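Local atomic coordinates of methanol--corrinoid protein co-methyltransferase (PDB entry 2I2X), a protein that transfers the methyl group of methanol to the cob(I)amide carried by its corrinoid partner MtaC, an early step in methanogenesis from methanol. Residues A[123-128]-A[162-167]; A[167-172]-A[219-224]; A[178-183]-A[444-449]; A[183-188]-A[247-252]. All coordinates share one frame; numbering follows the deposited sequence.

Contact 1 of 4, residues A[123-128]-A[162-167]; sequences RHTIGD and SVESMG. With ZN (zinc ion), chain Q; K (potassium ion), chain S.
Arg123 holds Ser162 side-on, NE and NH2 both donating to Ser162 OG, at 3.3 and 3.2 Å, with that oxygen lying in the guanidinium plane. Ser162 OG also bonds to Gly216 O, and Arg123 NH1 forms a salt bridge with Glu42. A leucine in place of Arg123 is likely to leave Glu42 without its counter-charge and the Ser162 hydroxyl without its two-pronged donor. Backbone bonds run in parallel register about Thr125 and Ser162: Ser162 N donates to His124 O (3.2 Å) and Ile126 N to Ser162 O (3.0 Å). Two neighbouring strands of the TIM barrel, joined by a beta-alpha-beta unit through helix 143-155, meet here at their C-terminal ends. Past the strands, water takes over, one molecule joining Ile126 O to Glu164 N and a second Asp128 N to Glu164 O. Farther on, Asp128 OD2 accepts from Met166 N at 2.9 Å, on its anti side but 28° out of the carboxylate plane, while Met166 folds back at chi3 (-58°) to lay CE against the Asp128 carboxylate. The Glu164 carboxylate bridges two metals, OE1 binding zinc at 2.1 Å and OE2 potassium at 2.4 Å; Cys220 and Cys269 complete the protein ligands of the zinc.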
loop_
_atom_site.group_PDB
_atom_site.type_symbol
_atom_site.label_atom_id
_atom_site.label_comp_id
_atom_site.label_asym_id
_atom_site.label_seq_id
_atom_site.Cartn_x
_atom_site.Cartn_y
_atom_site.Cartn_z
ATOM N N ARG A 123 -21.184 -2.116 1.452
ATOM C CA ARG A 123 -21.593 -1.736 0.135
ATOM C C ARG A 123 -21.266 -2.870 -0.795
ATOM O O ARG A 123 -20.131 -3.373 -0.785
ATOM C CB ARG A 123 -20.829 -0.521 -0.293
ATOM C CG ARG A 123 -21.047 -0.123 -1.730
ATOM C CD ARG A 123 -20.127 1.045 -1.958
ATOM N NE ARG A 123 -20.752 2.052 -2.748
ATOM C CZ ARG A 123 -20.639 3.351 -2.547
ATOM N NH1 ARG A 123 -19.908 3.854 -1.566
ATOM N NH2 ARG A 123 -21.284 4.157 -3.369
ATOM N N HIS A 124 -22.268 -3.272 -1.578
ATOM C CA HIS A 124 -22.097 -4.231 -2.634
ATOM C C HIS A 124 -22.310 -3.513 -3.934
ATOM O O HIS A 124 -23.298 -2.801 -4.102
ATOM C CB HIS A 124 -23.108 -5.370 -2.505
ATOM C CG HIS A 124 -22.523 -6.624 -1.938
ATOM N ND1 HIS A 124 -21.687 -6.629 -0.836
ATOM C CD2 HIS A 124 -22.629 -7.910 -2.334
ATOM C CE1 HIS A 124 -21.323 -7.869 -0.570
ATOM N NE2 HIS A 124 -21.864 -8.662 -1.475
ATOM N N THR A 125 -21.367 -3.707 -4.845
ATOM C CA THR A 125 -21.399 -3.151 -6.182
ATOM C C THR A 125 -21.587 -4.315 -7.169
ATOM O O THR A 125 -20.639 -5.073 -7.464
ATOM C CB THR A 125 -20.080 -2.412 -6.467
ATOM O OG1 THR A 125 -19.938 -1.354 -5.530
ATOM C CG2 THR A 125 -20.022 -1.847 -7.916
ATOM N N ILE A 126 -22.826 -4.453 -7.663
ATOM C CA ILE A 126 -23.201 -5.497 -8.593
ATOM C C ILE A 126 -22.383 -5.272 -9.860
ATOM O O ILE A 126 -22.037 -4.136 -10.192
ATOM C CB ILE A 126 -24.741 -5.439 -8.825
ATOM C CG1 ILE A 126 -25.495 -6.099 -7.656
ATOM C CG2 ILE A 126 -25.196 -6.149 -10.144
ATOM C CD1 ILE A 126 -25.094 -5.650 -6.259
ATOM N N GLY A 127 -22.009 -6.350 -10.536
ATOM C CA GLY A 127 -21.443 -6.220 -11.881
ATOM C C GLY A 127 -22.457 -5.916 -12.994
ATOM O O GLY A 127 -23.553 -6.482 -13.021
ATOM N N ASP A 128 -22.103 -5.025 -13.921
ATOM C CA ASP A 128 -22.974 -4.793 -15.072
ATOM C C ASP A 128 -22.813 -5.951 -16.009
ATOM O O ASP A 128 -21.947 -5.951 -16.871
ATOM C CB ASP A 128 -22.715 -3.467 -15.799
ATOM C CG ASP A 128 -23.935 -3.018 -16.642
ATOM O OD1 ASP A 128 -24.745 -3.904 -17.007
ATOM O OD2 ASP A 128 -24.074 -1.803 -16.943
ATOM N N SER A 162 -24.717 -0.259 -5.546
ATOM C CA SER A 162 -24.052 0.502 -6.582
ATOM C C SER A 162 -23.802 -0.414 -7.768
ATOM O O SER A 162 -23.939 -1.645 -7.652
ATOM C CB SER A 162 -22.693 0.968 -6.073
ATOM O OG SER A 162 -22.772 2.181 -5.348
ATOM N N VAL A 163 -23.415 0.187 -8.893
ATOM C CA VAL A 163 -22.944 -0.544 -10.066
ATOM C C VAL A 163 -22.064 0.428 -10.810
ATOM O O VAL A 163 -22.240 1.628 -10.678
ATOM C CB VAL A 163 -24.117 -1.011 -11.022
ATOM C CG1 VAL A 163 -25.078 0.107 -11.316
ATOM C CG2 VAL A 163 -23.563 -1.555 -12.351
ATOM N N GLU A 164 -21.126 -0.089 -11.582
ATOM C CA GLU A 164 -20.417 0.723 -12.561
ATOM C C GLU A 164 -21.007 0.387 -13.929
ATOM O O GLU A 164 -20.577 -0.571 -14.565
ATOM C CB GLU A 164 -18.936 0.370 -12.570
ATOM C CG GLU A 164 -18.430 0.010 -11.223
ATOM C CD GLU A 164 -17.016 0.480 -10.985
ATOM O OE1 GLU A 164 -16.372 0.984 -11.914
ATOM O OE2 GLU A 164 -16.521 0.340 -9.852
ATOM N N SER A 165 -21.996 1.150 -14.370
ATOM C CA SER A 165 -22.769 0.734 -15.548
ATOM C C SER A 165 -22.143 1.102 -16.904
ATOM O O SER A 165 -21.336 2.016 -16.986
ATOM C CB SER A 165 -24.235 1.144 -15.438
ATOM O OG SER A 165 -24.402 2.534 -15.301
ATOM N N MET A 166 -22.522 0.368 -17.948
ATOM C CA MET A 166 -21.829 0.385 -19.220
ATOM C C MET A 166 -22.543 1.164 -20.351
ATOM O O MET A 166 -22.088 1.162 -21.509
ATOM C CB MET A 166 -21.603 -1.053 -19.688
ATOM C CG MET A 166 -20.755 -1.956 -18.808
ATOM S SD MET A 166 -20.724 -3.676 -19.482
ATOM C CE MET A 166 -22.470 -4.139 -19.524
ATOM N N GLY A 167 -23.647 1.834 -20.043
ATOM C CA GLY A 167 -24.329 2.631 -21.080
ATOM C C GLY A 167 -23.381 3.527 -21.875
ATOM O O GLY A 167 -22.673 4.358 -21.306
HETATM ZN ZN ZN Q . -14.570 1.957 -11.353
HETATM K K K S . -14.191 -0.276 -9.590
HETATM O O HOH W 1 -20.157 -2.694 -11.488
HETATM O O HOH W 2 -19.783 -3.457 -13.879
#

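Contact 2 of 4, residues A[167-172]-A[219-224]; sequences GGKEVF and DCAQAN. With ZN (zinc ion), chain Q.
Gln222 NE2 reaches in among backbone carbonyls, 3.1 Å from Gly168 O, close by Gly167 O, and weakly hydrogen-bonded to Ser187 O of helix 181-210. The glutamine chain, extended beyond CG, runs under Phe172, whose ring takes the Gln222 CA almost exactly over its centre: a CH-pi contact of 3.7 Å from CA to the ring centroid, 4° off the normal. Gln222 CG adds to it against Phe172 CB (3.7 Å), and the ring and amide planes stand 53° apart. Gly168, at the N-cap of helix 169-176, has the positive phi (83°) that suits glycine, and a CB there would run into Gln222 NE2. Both segments lie where chain leaving a TIM-barrel strand turns into helix, at the C-terminal end of the barrel that carries the active site. Lys169 CD packs on Ala221 CB at 4.2 Å, and both residues touch the bound corrinoid. One residue back, Cys220 SG binds zinc at 2.2 Å, together with Glu164 and Cys269. Asn224 ND2 donates to Cys220 SG at 3.2 Å, an almost straight second-shell bond that probably helps to position the sulfur. Asp219 OD2 receives Ala223 N from above its carboxylate plane.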
loop_
_atom_site.group_PDB
_atom_site.type_symbol
_atom_site.label_atom_id
_atom_site.label_comp_id
_atom_site.label_asym_id
_atom_site.label_seq_id
_atom_site.Cartn_x
_atom_site.Cartn_y
_atom_site.Cartn_z
ATOM N N GLY A 167 -23.647 1.834 -20.043
ATOM C CA GLY A 167 -24.329 2.631 -21.080
ATOM C C GLY A 167 -23.381 3.527 -21.875
ATOM O O GLY A 167 -22.673 4.358 -21.306
ATOM N N GLY A 168 -23.360 3.355 -23.188
ATOM C CA GLY A 168 -22.540 4.203 -24.052
ATOM C C GLY A 168 -21.078 3.772 -24.167
ATOM O O GLY A 168 -20.279 4.421 -24.861
ATOM N N LYS A 169 -20.714 2.680 -23.503
ATOM C CA LYS A 169 -19.340 2.191 -23.505
ATOM C C LYS A 169 -18.791 1.914 -24.919
ATOM O O LYS A 169 -17.656 2.291 -25.242
ATOM C CB LYS A 169 -19.265 0.948 -22.603
ATOM C CG LYS A 169 -17.973 0.173 -22.611
ATOM C CD LYS A 169 -17.948 -0.833 -21.458
ATOM C CE LYS A 169 -18.440 -2.212 -21.848
ATOM N NZ LYS A 169 -17.328 -3.116 -22.215
ATOM N N GLU A 170 -19.600 1.275 -25.765
ATOM C CA GLU A 170 -19.163 0.849 -27.100
ATOM C C GLU A 170 -18.831 2.034 -28.018
ATOM O O GLU A 170 -17.836 2.004 -28.741
ATOM C CB GLU A 170 -20.190 -0.117 -27.742
ATOM C CG GLU A 170 -21.488 0.499 -28.372
ATOM C CD GLU A 170 -22.418 1.233 -27.372
ATOM O OE1 GLU A 170 -22.002 2.262 -26.785
ATOM O OE2 GLU A 170 -23.584 0.810 -27.213
ATOM N N VAL A 171 -19.645 3.083 -27.979
ATOM C CA VAL A 171 -19.359 4.259 -28.792
ATOM C C VAL A 171 -18.233 5.101 -28.202
ATOM O O VAL A 171 -17.437 5.682 -28.954
ATOM C CB VAL A 171 -20.625 5.114 -29.078
ATOM C CG1 VAL A 171 -20.265 6.322 -29.940
ATOM C CG2 VAL A 171 -21.668 4.268 -29.774
ATOM N N PHE A 172 -18.156 5.159 -26.869
ATOM C CA PHE A 172 -17.032 5.810 -26.187
ATOM C C PHE A 172 -15.682 5.197 -26.580
ATOM O O PHE A 172 -14.729 5.926 -26.892
ATOM C CB PHE A 172 -17.179 5.791 -24.647
ATOM C CG PHE A 172 -15.892 6.129 -23.932
ATOM C CD1 PHE A 172 -15.572 7.454 -23.650
ATOM C CD2 PHE A 172 -14.962 5.130 -23.633
ATOM C CE1 PHE A 172 -14.389 7.789 -23.058
ATOM C CE2 PHE A 172 -13.748 5.456 -23.045
ATOM C CZ PHE A 172 -13.467 6.794 -22.752
ATOM N N ASP A 219 -19.046 7.038 -13.782
ATOM C CA ASP A 219 -18.658 6.915 -15.159
ATOM C C ASP A 219 -17.347 6.196 -15.437
ATOM O O ASP A 219 -16.666 6.534 -16.426
ATOM C CB ASP A 219 -18.636 8.241 -15.854
ATOM C CG ASP A 219 -18.915 8.096 -17.317
ATOM O OD1 ASP A 219 -19.814 7.281 -17.668
ATOM O OD2 ASP A 219 -18.229 8.776 -18.112
ATOM N N CYS A 220 -17.003 5.216 -14.599
ATOM C CA CYS A 220 -15.744 4.484 -14.719
ATOM C C CYS A 220 -15.469 3.959 -16.122
ATOM O O CYS A 220 -14.364 4.086 -16.643
ATOM C CB CYS A 220 -15.730 3.294 -13.786
ATOM S SG CYS A 220 -14.001 2.835 -13.317
ATOM N N ALA A 221 -16.507 3.386 -16.730
ATOM C CA ALA A 221 -16.397 2.726 -18.021
ATOM C C ALA A 221 -16.065 3.697 -19.151
ATOM O O ALA A 221 -15.668 3.261 -20.227
ATOM C CB ALA A 221 -17.662 1.921 -18.322
ATOM N N GLN A 222 -16.188 4.997 -18.901
ATOM C CA GLN A 222 -15.934 6.012 -19.937
ATOM C C GLN A 222 -14.932 7.033 -19.432
ATOM O O GLN A 222 -13.777 6.957 -19.804
ATOM C CB GLN A 222 -17.241 6.700 -20.428
ATOM C CG GLN A 222 -18.282 5.745 -21.087
ATOM C CD GLN A 222 -19.694 6.354 -21.157
ATOM O OE1 GLN A 222 -20.146 7.011 -20.222
ATOM N NE2 GLN A 222 -20.377 6.135 -22.268
ATOM N N ALA A 223 -15.349 7.976 -18.588
ATOM C CA ALA A 223 -14.392 8.920 -18.013
ATOM C C ALA A 223 -13.067 8.305 -17.392
ATOM O O ALA A 223 -11.972 8.809 -17.716
ATOM C CB ALA A 223 -15.077 9.890 -17.051
ATOM N N ASN A 224 -13.135 7.234 -16.581
ATOM C CA ASN A 224 -11.869 6.697 -16.053
ATOM C C ASN A 224 -11.005 6.065 -17.144
ATOM O O ASN A 224 -9.774 6.209 -17.107
ATOM C CB ASN A 224 -11.985 5.806 -14.775
ATOM C CG ASN A 224 -12.501 6.596 -13.523
ATOM O OD1 ASN A 224 -12.350 7.851 -13.416
ATOM N ND2 ASN A 224 -13.135 5.853 -12.576
HETATM ZN ZN ZN Q . -14.570 1.957 -11.353
#

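Contact 3 of 4, residues A[178-183]-A[444-449]; sequences RNDIPG and LTKYKS
Tyr447 and Asp180 come at each other from opposite directions, and the phenol donates to the carboxylate in a short bond, Tyr447 OH to Asp180 OD2 2.6 Å. The carboxylate oxygen lies at the edge of the ring, near its plane, with the two flat groups turned 35° apart. The hydroxyl meets OD2 on its syn side, somewhat out of the carboxylate plane. Asp180 has its CG swung away from its own backbone N (chi1 -176°), which carries the acid toward the tyrosine and leaves OD1 beneath the start of the helix. There Asp180 OD1 accepts from Gly183 N at 3.0 Å, well above the carboxylate plane. Asp180 is thus the N-cap of helix 181-210, a long helix on the outside of the TIM barrel, and is itself the centre of an inverse gamma turn; the two oxygens divide their work, one capping this helix and the other tied to helix 436-450. Gly183 lies close against the hydroxyl, its CA 3.1 Å from Tyr447 OH, and a CB at that place would collide with the hydroxyl. Lys446 lies along the tyrosine, its CG over a face of the ring, while Lys446 CE comes to 3.9 Å from Asp180 OD2. Lys446 NZ is 4.7 Å from Asp180 OD2 and forms its salt bridge with Glu450; its charge would nevertheless probably favour the ionised acid. Val171 and Tyr174 of helix 169-176, with Phe454, pack on the Tyr447 ring. Arg178 forms a salt bridge with Asp103 of a neighbouring MtaB subunit.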
loop_
_atom_site.group_PDB
_atom_site.type_symbol
_atom_site.label_atom_id
_atom_site.label_comp_id
_atom_site.label_asym_id
_atom_site.label_seq_id
_atom_site.Cartn_x
_atom_site.Cartn_y
_atom_site.Cartn_z
ATOM N N ARG A 178 -10.001 8.376 -31.119
ATOM C CA ARG A 178 -10.045 9.169 -32.350
ATOM C C ARG A 178 -10.229 10.652 -32.175
ATOM O O ARG A 178 -10.455 11.356 -33.159
ATOM C CB ARG A 178 -11.126 8.620 -33.307
ATOM C CG ARG A 178 -10.887 7.151 -33.642
ATOM C CD ARG A 178 -11.951 6.442 -34.476
ATOM N NE ARG A 178 -11.349 5.178 -34.941
ATOM C CZ ARG A 178 -11.210 4.077 -34.199
ATOM N NH1 ARG A 178 -11.680 4.014 -32.950
ATOM N NH2 ARG A 178 -10.610 3.022 -34.715
ATOM N N ASN A 179 -10.109 11.160 -30.952
ATOM C CA ASN A 179 -10.369 12.586 -30.697
ATOM C C ASN A 179 -11.737 13.007 -31.241
ATOM O O ASN A 179 -11.932 14.141 -31.687
ATOM C CB ASN A 179 -9.246 13.460 -31.252
ATOM C CG ASN A 179 -7.910 13.252 -30.502
ATOM O OD1 ASN A 179 -7.876 12.733 -29.379
ATOM N ND2 ASN A 179 -6.812 13.655 -31.130
ATOM N N ASP A 180 -12.678 12.069 -31.203
ATOM C CA ASP A 180 -14.029 12.337 -31.640
ATOM C C ASP A 180 -14.798 12.913 -30.445
ATOM O O ASP A 180 -15.473 12.193 -29.680
ATOM C CB ASP A 180 -14.677 11.072 -32.225
ATOM C CG ASP A 180 -16.064 11.333 -32.789
ATOM O OD1 ASP A 180 -16.584 12.475 -32.644
ATOM O OD2 ASP A 180 -16.642 10.392 -33.389
ATOM N N ILE A 181 -14.663 14.224 -30.272
ATOM C CA ILE A 181 -15.302 14.918 -29.168
ATOM C C ILE A 181 -16.846 14.806 -29.154
ATOM O O ILE A 181 -17.433 14.447 -28.114
ATOM C CB ILE A 181 -14.879 16.366 -29.128
ATOM C CG1 ILE A 181 -13.351 16.474 -29.118
ATOM C CG2 ILE A 181 -15.510 17.035 -27.946
ATOM C CD1 ILE A 181 -12.607 15.541 -28.137
ATOM N N PRO A 182 -17.509 15.078 -30.306
ATOM C CA PRO A 182 -18.948 14.818 -30.399
ATOM C C PRO A 182 -19.327 13.381 -30.004
ATOM O O PRO A 182 -20.354 13.172 -29.353
ATOM C CB PRO A 182 -19.239 15.065 -31.890
ATOM C CG PRO A 182 -18.230 16.087 -32.291
ATOM C CD PRO A 182 -16.985 15.643 -31.571
ATOM N N GLY A 183 -18.519 12.396 -30.399
ATOM C CA GLY A 183 -18.765 11.013 -30.005
ATOM C C GLY A 183 -18.705 10.865 -28.487
ATOM O O GLY A 183 -19.554 10.197 -27.876
ATOM N N LEU A 444 -27.007 8.968 -34.205
ATOM C CA LEU A 444 -27.585 7.648 -34.465
ATOM C C LEU A 444 -27.057 7.111 -35.799
ATOM O O LEU A 444 -26.509 6.000 -35.865
ATOM C CB LEU A 444 -29.109 7.692 -34.527
ATOM C CG LEU A 444 -29.913 6.526 -33.942
ATOM C CD1 LEU A 444 -31.240 6.334 -34.678
ATOM C CD2 LEU A 444 -29.129 5.240 -33.857
ATOM N N THR A 445 -27.181 7.906 -36.858
ATOM C CA THR A 445 -26.810 7.385 -38.155
ATOM C C THR A 445 -25.294 7.308 -38.318
ATOM O O THR A 445 -24.776 6.317 -38.827
ATOM C CB THR A 445 -27.553 8.070 -39.373
ATOM O OG1 THR A 445 -26.680 8.984 -40.040
ATOM C CG2 THR A 445 -28.865 8.763 -38.944
ATOM N N LYS A 446 -24.574 8.326 -37.868
ATOM C CA LYS A 446 -23.095 8.241 -37.873
ATOM C C LYS A 446 -22.509 7.002 -37.144
ATOM O O LYS A 446 -21.719 6.285 -37.734
ATOM C CB LYS A 446 -22.460 9.545 -37.379
ATOM C CG LYS A 446 -20.939 9.509 -37.224
ATOM C CD LYS A 446 -20.443 10.838 -36.614
ATOM C CE LYS A 446 -18.939 10.848 -36.449
ATOM N NZ LYS A 446 -18.225 11.043 -37.721
ATOM N N TYR A 447 -22.913 6.730 -35.902
ATOM C CA TYR A 447 -22.378 5.547 -35.170
ATOM C C TYR A 447 -22.943 4.179 -35.587
ATOM O O TYR A 447 -22.267 3.155 -35.451
ATOM C CB TYR A 447 -22.303 5.779 -33.638
ATOM C CG TYR A 447 -21.492 7.019 -33.408
ATOM C CD1 TYR A 447 -20.121 7.034 -33.685
ATOM C CD2 TYR A 447 -22.100 8.212 -33.030
ATOM C CE1 TYR A 447 -19.380 8.183 -33.561
ATOM C CE2 TYR A 447 -21.369 9.372 -32.908
ATOM C CZ TYR A 447 -20.000 9.352 -33.170
ATOM O OH TYR A 447 -19.253 10.513 -33.037
ATOM N N LYS A 448 -24.149 4.165 -36.149
ATOM C CA LYS A 448 -24.641 2.958 -36.810
ATOM C C LYS A 448 -23.689 2.524 -37.930
ATOM O O LYS A 448 -23.324 1.362 -38.046
ATOM C CB LYS A 448 -26.010 3.197 -37.376
ATOM C CG LYS A 448 -27.145 2.803 -36.464
ATOM C CD LYS A 448 -28.452 3.287 -37.095
ATOM C CE LYS A 448 -29.427 2.141 -37.357
ATOM N NZ LYS A 448 -30.828 2.588 -37.039
ATOM N N SER A 449 -23.256 3.483 -38.729
ATOM C CA SER A 449 -22.390 3.209 -39.853
ATOM C C SER A 449 -20.945 2.950 -39.387
ATOM O O SER A 449 -20.312 1.985 -39.827
ATOM C CB SER A 449 -22.491 4.367 -40.860
ATOM O OG SER A 449 -21.436 4.346 -41.798
#

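Contact 4 of 4, residues A[183-188]-A[247-252]; sequences GLLYSI and RAISAP
This is a buried, apolar helix-to-helix contact, in which Ile249 and Ile188 join helix 181-210 to helix 240-259 on the outside of the barrel. Over these segments the axes approach to 9.5 Å and run in the same general direction, crossing at -26°. Ile249 works with both branches. Ile249 CD1 lies over the backbone of the facing helix, 3.8 Å from Leu185 CA and 4.2 Å from Leu185 CB. Ile249 CG2, which chi1 of -50° sets opposite the backbone N, meets Ile188 CB at 3.8 Å. Ile188 answers with its own CG2, laid 3.7 Å from Ser250 CA and close to Ile249 O, so that the two isoleucines interlock, each resting a methyl on the other helix. Such side-by-side packing is that of neighbouring outer helices in a TIM barrel, where every strand is followed by helical chain running back. An alanine in place of Ile249 would probably open a gap against Leu185 and Ile188 and leave this pair of helices less firmly spaced. No hydrogen bond crosses between the segments; the serines turn inward to their own helices, Ser187 OG donating at 2.7 Å to Gly183 O, which also receives Ser187 N. Pro252, with no N-H to give, coincides with a kink in its helix. Ala397 of helix 389-409 closes over Ile249, and Tyr390 and Ala393 of that helix meet Leu185.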
loop_
_atom_site.group_PDB
_atom_site.type_symbol
_atom_site.label_atom_id
_atom_site.label_comp_id
_atom_site.label_asym_id
_atom_site.label_seq_id
_atom_site.Cartn_x
_atom_site.Cartn_y
_atom_site.Cartn_z
ATOM N N GLY A 183 -18.519 12.396 -30.399
ATOM C CA GLY A 183 -18.765 11.013 -30.005
ATOM C C GLY A 183 -18.705 10.865 -28.487
ATOM O O GLY A 183 -19.554 10.197 -27.876
ATOM N N LEU A 184 -17.721 11.516 -27.872
ATOM C CA LEU A 184 -17.675 11.598 -26.419
ATOM C C LEU A 184 -18.979 12.142 -25.838
ATOM O O LEU A 184 -19.554 11.513 -24.943
ATOM C CB LEU A 184 -16.476 12.438 -25.960
ATOM C CG LEU A 184 -15.095 11.839 -25.629
ATOM C CD1 LEU A 184 -14.839 10.408 -26.102
ATOM C CD2 LEU A 184 -13.999 12.790 -26.133
ATOM N N LEU A 185 -19.431 13.298 -26.349
ATOM C CA LEU A 185 -20.721 13.908 -25.947
ATOM C C LEU A 185 -21.911 12.962 -26.087
ATOM O O LEU A 185 -22.785 12.883 -25.207
ATOM C CB LEU A 185 -20.998 15.160 -26.760
ATOM C CG LEU A 185 -21.672 16.377 -26.093
ATOM C CD1 LEU A 185 -22.242 17.304 -27.110
ATOM C CD2 LEU A 185 -22.746 16.009 -25.077
ATOM N N TYR A 186 -21.925 12.207 -27.179
ATOM C CA TYR A 186 -23.046 11.348 -27.447
ATOM C C TYR A 186 -23.010 10.120 -26.548
ATOM O O TYR A 186 -24.007 9.816 -25.873
ATOM C CB TYR A 186 -23.073 10.982 -28.940
ATOM C CG TYR A 186 -24.176 10.057 -29.369
ATOM C CD1 TYR A 186 -25.519 10.443 -29.298
ATOM C CD2 TYR A 186 -23.880 8.802 -29.927
ATOM C CE1 TYR A 186 -26.554 9.587 -29.765
ATOM C CE2 TYR A 186 -24.908 7.933 -30.382
ATOM C CZ TYR A 186 -26.223 8.345 -30.297
ATOM O OH TYR A 186 -27.203 7.496 -30.718
ATOM N N SER A 187 -21.878 9.414 -26.548
ATOM C CA SER A 187 -21.714 8.204 -25.721
ATOM C C SER A 187 -21.959 8.431 -24.254
ATOM O O SER A 187 -22.739 7.713 -23.631
ATOM C CB SER A 187 -20.327 7.560 -25.903
ATOM O OG SER A 187 -19.310 8.518 -25.786
ATOM N N ILE A 188 -21.330 9.457 -23.712
ATOM C CA ILE A 188 -21.407 9.687 -22.274
ATOM C C ILE A 188 -22.662 10.482 -21.916
ATOM O O ILE A 188 -23.505 10.051 -21.120
ATOM C CB ILE A 188 -20.123 10.442 -21.736
ATOM C CG1 ILE A 188 -18.830 9.723 -22.166
ATOM C CG2 ILE A 188 -20.216 10.654 -20.255
ATOM C CD1 ILE A 188 -17.567 10.533 -21.912
ATOM N N ARG A 247 -14.363 14.030 -18.582
ATOM C CA ARG A 247 -14.789 14.133 -17.184
ATOM C C ARG A 247 -15.955 15.078 -16.950
ATOM O O ARG A 247 -16.883 14.760 -16.193
ATOM C CB ARG A 247 -13.639 14.551 -16.273
ATOM C CG ARG A 247 -14.026 14.556 -14.808
ATOM C CD ARG A 247 -14.185 13.150 -14.256
ATOM N NE ARG A 247 -12.912 12.416 -14.284
ATOM C CZ ARG A 247 -12.786 11.106 -14.074
ATOM N NH1 ARG A 247 -13.863 10.372 -13.790
ATOM N NH2 ARG A 247 -11.580 10.535 -14.151
ATOM N N ALA A 248 -15.889 16.241 -17.573
ATOM C CA ALA A 248 -16.938 17.227 -17.453
ATOM C C ALA A 248 -18.295 16.680 -17.921
ATOM O O ALA A 248 -19.300 16.857 -17.250
ATOM C CB ALA A 248 -16.552 18.484 -18.224
ATOM N N ILE A 249 -18.306 15.983 -19.054
ATOM C CA ILE A 249 -19.529 15.357 -19.614
ATOM C C ILE A 249 -20.078 14.238 -18.723
ATOM O O ILE A 249 -21.300 13.953 -18.744
ATOM C CB ILE A 249 -19.242 14.806 -21.057
ATOM C CG1 ILE A 249 -18.568 15.914 -21.892
ATOM C CG2 ILE A 249 -20.502 14.231 -21.704
ATOM C CD1 ILE A 249 -18.421 15.657 -23.420
ATOM N N SER A 250 -19.188 13.604 -17.940
ATOM C CA SER A 250 -19.591 12.445 -17.132
ATOM C C SER A 250 -20.433 12.932 -15.991
ATOM O O SER A 250 -21.300 12.208 -15.494
ATOM C CB SER A 250 -18.388 11.672 -16.594
ATOM O OG SER A 250 -17.690 12.425 -15.601
ATOM N N ALA A 251 -20.185 14.174 -15.580
ATOM C CA ALA A 251 -20.919 14.763 -14.453
ATOM C C ALA A 251 -22.463 14.693 -14.613
ATOM O O ALA A 251 -23.131 14.127 -13.749
ATOM C CB ALA A 251 -20.441 16.189 -14.173
ATOM N N PRO A 252 -23.033 15.268 -15.701
ATOM C CA PRO A 252 -24.512 15.099 -15.869
ATOM C C PRO A 252 -24.965 13.675 -16.190
ATOM O O PRO A 252 -26.088 13.302 -15.856
ATOM C CB PRO A 252 -24.879 16.066 -17.005
ATOM C CG PRO A 252 -23.585 16.318 -17.729
ATOM C CD PRO A 252 -22.434 16.110 -16.755
#

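In the fold
Contacts 1 and 2 meet at the zinc site: they share Gly167, their centres are 13 Å apart, and Glu164 OE1 comes within 3.0 Å of Cys220 CB. From there the contacts step outward, away from the barrel strands. Contact 4 backs contact 2, centres 9 Å apart, with Asn224 OD1 probably hydrogen-bonded to Arg247 NH2 at 2.9 Å; the Ser250 side chain is still about 12 Å from the zinc. Contact 3 shares Gly183 with contact 4, and Tyr447 touches both Val171 of contact 2 and Tyr186. It lies farthest from the metals, its centre 26 Å from that of contact 1, away from the corrinoid pocket that Lys169 and Ala221 help to line.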